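Long-range contact in maleylacetate reductase (Agrobacterium tumefaciens, PDB 3HL0), which reduces maleylacetate to 3-oxoadipate with NADH, most likely in gamma-resorcylate breakdown, as an iron-containing alcohol dehydrogenase family member: residues A[166-174]-A[293-303]. Sequence-based numbering, arbitrary orientation.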
loop_
_atom_site.group_PDB
_atom_site.type_symbol
_atom_site.label_atom_id
_atom_site.label_comp_id
_atom_site.label_asym_id
_atom_site.label_seq_id
_atom_site.Cartn_x
_atom_site.Cartn_y
_atom_site.Cartn_z
ATOM N N SER A 166 5.884 9.970 -2.156
ATOM C CA SER A 166 6.777 10.834 -2.981
ATOM C C SER A 166 8.197 10.845 -2.376
ATOM O O SER A 166 9.216 10.722 -3.122
ATOM C CB SER A 166 6.247 12.295 -3.111
ATOM O OG SER A 166 5.008 12.269 -3.836
HETATM N N MSE A 167 8.287 10.957 -1.046
HETATM C CA MSE A 167 9.594 11.010 -0.373
HETATM C C MSE A 167 10.308 9.653 -0.446
HETATM O O MSE A 167 11.488 9.595 -0.794
HETATM C CB MSE A 167 9.452 11.447 1.080
HETATM C CG MSE A 167 8.818 12.843 1.279
HETATM SE SE MSE A 167 9.667 14.303 0.337
HETATM C CE MSE A 167 8.509 14.455 -1.164
ATOM N N THR A 168 9.601 8.566 -0.138
ATOM C CA THR A 168 10.299 7.267 -0.107
ATOM C C THR A 168 10.594 6.773 -1.535
ATOM O O THR A 168 11.683 6.210 -1.787
ATOM C CB THR A 168 9.542 6.189 0.694
ATOM O OG1 THR A 168 8.198 6.139 0.185
ATOM C CG2 THR A 168 9.519 6.616 2.153
ATOM N N SER A 169 9.681 7.005 -2.483
ATOM C CA SER A 169 9.977 6.641 -3.853
ATOM C C SER A 169 11.148 7.496 -4.364
ATOM O O SER A 169 11.990 6.992 -5.127
ATOM C CB SER A 169 8.722 6.870 -4.730
ATOM O OG SER A 169 8.966 6.420 -6.105
ATOM N N GLY A 170 11.222 8.771 -3.940
ATOM C CA GLY A 170 12.339 9.662 -4.361
ATOM C C GLY A 170 13.645 9.104 -3.829
ATOM O O GLY A 170 14.658 9.097 -4.532
ATOM N N LEU A 171 13.645 8.614 -2.563
ATOM C CA LEU A 171 14.857 7.975 -2.040
ATOM C C LEU A 171 15.202 6.663 -2.754
ATOM O O LEU A 171 16.391 6.342 -2.902
ATOM C CB LEU A 171 14.777 7.779 -0.503
ATOM C CG LEU A 171 14.801 9.092 0.289
ATOM C CD1 LEU A 171 14.247 8.808 1.717
ATOM C CD2 LEU A 171 16.216 9.641 0.360
ATOM N N ASN A 172 14.183 5.900 -3.190
ATOM C CA ASN A 172 14.404 4.704 -4.020
ATOM C C ASN A 172 15.143 5.070 -5.316
ATOM O O ASN A 172 16.093 4.386 -5.735
ATOM C CB ASN A 172 13.029 4.045 -4.321
ATOM C CG ASN A 172 13.114 2.720 -5.092
ATOM O OD1 ASN A 172 14.150 2.055 -5.211
ATOM N ND2 ASN A 172 11.966 2.321 -5.605
ATOM N N ALA A 173 14.724 6.165 -5.943
ATOM C CA ALA A 173 15.429 6.649 -7.149
ATOM C C ALA A 173 16.879 6.975 -6.810
ATOM O O ALA A 173 17.822 6.543 -7.502
ATOM C CB ALA A 173 14.713 7.919 -7.718
HETATM N N MSE A 174 17.062 7.736 -5.746
HETATM C CA MSE A 174 18.423 8.149 -5.339
HETATM C C MSE A 174 19.308 6.921 -5.091
HETATM O O MSE A 174 20.515 6.943 -5.379
HETATM C CB MSE A 174 18.404 9.026 -4.094
HETATM C CG MSE A 174 17.782 10.353 -4.424
HETATM SE SE MSE A 174 17.580 11.501 -2.889
HETATM C CE MSE A 174 19.356 11.620 -2.355
ATOM N N LEU A 293 23.019 11.382 3.866
ATOM C CA LEU A 293 21.741 10.829 3.392
ATOM C C LEU A 293 20.741 10.678 4.516
ATOM O O LEU A 293 19.564 10.916 4.330
ATOM C CB LEU A 293 21.941 9.470 2.654
ATOM C CG LEU A 293 22.458 9.588 1.231
ATOM C CD1 LEU A 293 22.929 8.196 0.781
ATOM C CD2 LEU A 293 21.339 10.193 0.268
ATOM N N PHE A 294 21.210 10.183 5.668
ATOM C CA PHE A 294 20.334 10.076 6.837
ATOM C C PHE A 294 19.739 11.433 7.228
ATOM O O PHE A 294 18.529 11.552 7.464
ATOM C CB PHE A 294 21.162 9.473 8.004
ATOM C CG PHE A 294 20.388 9.291 9.281
ATOM C CD1 PHE A 294 19.850 8.043 9.588
ATOM C CD2 PHE A 294 20.255 10.342 10.190
ATOM C CE1 PHE A 294 19.181 7.831 10.776
ATOM C CE2 PHE A 294 19.557 10.142 11.394
ATOM C CZ PHE A 294 19.034 8.873 11.672
ATOM N N ASP A 295 20.585 12.467 7.251
ATOM C CA ASP A 295 20.095 13.809 7.586
ATOM C C ASP A 295 19.109 14.306 6.531
ATOM O O ASP A 295 18.085 14.923 6.863
ATOM C CB ASP A 295 21.256 14.801 7.717
ATOM C CG ASP A 295 22.193 14.479 8.884
ATOM O OD1 ASP A 295 21.807 13.700 9.776
ATOM O OD2 ASP A 295 23.320 15.033 8.907
ATOM N N PHE A 296 19.408 14.018 5.248
ATOM C CA PHE A 296 18.506 14.444 4.180
ATOM C C PHE A 296 17.146 13.743 4.294
ATOM O O PHE A 296 16.102 14.371 4.153
ATOM C CB PHE A 296 19.170 14.167 2.812
ATOM C CG PHE A 296 18.283 14.461 1.645
ATOM C CD1 PHE A 296 17.964 15.783 1.274
ATOM C CD2 PHE A 296 17.713 13.426 0.924
ATOM C CE1 PHE A 296 17.119 16.036 0.196
ATOM C CE2 PHE A 296 16.862 13.678 -0.144
ATOM C CZ PHE A 296 16.561 14.967 -0.529
ATOM N N ALA A 297 17.152 12.438 4.566
ATOM C CA ALA A 297 15.924 11.678 4.715
ATOM C C ALA A 297 15.094 12.242 5.870
ATOM O O ALA A 297 13.874 12.268 5.793
ATOM C CB ALA A 297 16.254 10.179 4.963
ATOM N N ALA A 298 15.781 12.707 6.921
ATOM C CA ALA A 298 15.075 13.271 8.065
ATOM C C ALA A 298 14.405 14.587 7.654
ATOM O O ALA A 298 13.280 14.822 8.105
ATOM C CB ALA A 298 16.035 13.476 9.261
ATOM N N ARG A 299 15.059 15.403 6.810
ATOM C CA ARG A 299 14.419 16.638 6.272
ATOM C C ARG A 299 13.138 16.281 5.513
ATOM O O ARG A 299 12.225 17.100 5.412
ATOM C CB ARG A 299 15.366 17.449 5.357
ATOM C CG ARG A 299 16.615 18.084 6.017
ATOM C CD ARG A 299 17.512 18.738 4.926
ATOM N NE ARG A 299 16.737 19.707 4.128
ATOM C CZ ARG A 299 16.956 20.025 2.857
ATOM N NH1 ARG A 299 17.925 19.440 2.148
ATOM N NH2 ARG A 299 16.180 20.934 2.287
ATOM N N LEU A 300 13.062 15.090 4.928
ATOM C CA LEU A 300 11.884 14.727 4.144
ATOM C C LEU A 300 10.803 14.077 4.991
ATOM O O LEU A 300 9.693 13.829 4.520
ATOM C CB LEU A 300 12.255 13.738 3.016
ATOM C CG LEU A 300 13.381 14.135 2.075
ATOM C CD1 LEU A 300 13.487 13.039 1.031
ATOM C CD2 LEU A 300 13.110 15.518 1.414
ATOM N N GLY A 301 11.159 13.751 6.234
ATOM C CA GLY A 301 10.268 12.993 7.113
ATOM C C GLY A 301 10.063 11.527 6.741
ATOM O O GLY A 301 9.039 10.928 7.056
ATOM N N ALA A 302 11.033 10.941 6.038
ATOM C CA ALA A 302 10.916 9.551 5.646
ATOM C C ALA A 302 11.153 8.627 6.854
ATOM O O ALA A 302 11.827 9.013 7.834
ATOM C CB ALA A 302 11.980 9.238 4.556
ATOM N N PRO A 303 10.607 7.419 6.805
ATOM C CA PRO A 303 10.917 6.471 7.875
ATOM C C PRO A 303 12.412 6.190 7.960
ATOM O O PRO A 303 13.107 6.212 6.949
ATOM C CB PRO A 303 10.168 5.202 7.467
ATOM C CG PRO A 303 9.990 5.311 5.960
ATOM C CD PRO A 303 9.819 6.813 5.722
#
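L171 reaches both the helix of 293-300 and the loop that follows it, its two methyls spread: CD1 settles on A302 CB at 3.7 Å and also meets A297 CB, while CD2 comes up to the edge of the F296 ring, close to the ring plane. L171 and F296 lie alongside one another, pointing opposite ways. One turn on, selenomethionine M174 approaches the same ring obliquely in a Met-aromatic contact: SE is 3.6 Å from F296 CE2, and the line from SE to the ring centre lies 62° off the normal. Its chain runs extended through chi2 (176°) and bends only at chi3, which carries CE to L293 CD2 at 3.6 Å. L300 CG, from the same helix as F296, lies 4.1 Å above one face of the ring, nearer its edge than its centre.

At the other end M167, also selenomethionine, folds back at chi2 (-54°) and chi3 and lays SE against L300, 3.8 Å from both CB and CD2. Past L300 the helix closes in a Schellman motif at G301, whose positive phi turns the chain so that A302 points toward the first helix and P303 comes alongside it; there T168 CG2 packs on P303 CD at 3.6 Å. The T168 side chain is about 7 Å from bound NAD.

The contact is thus apolar packing between two nearly antiparallel helix segments, axes 10.5 Å apart, in the helical C-terminal part that follows the last strand, 150-153. Helix 188-210 adds V208 against M167 and M201 and I202 against M174, while helix 255-271 places A256 on T168 and A260 on L171.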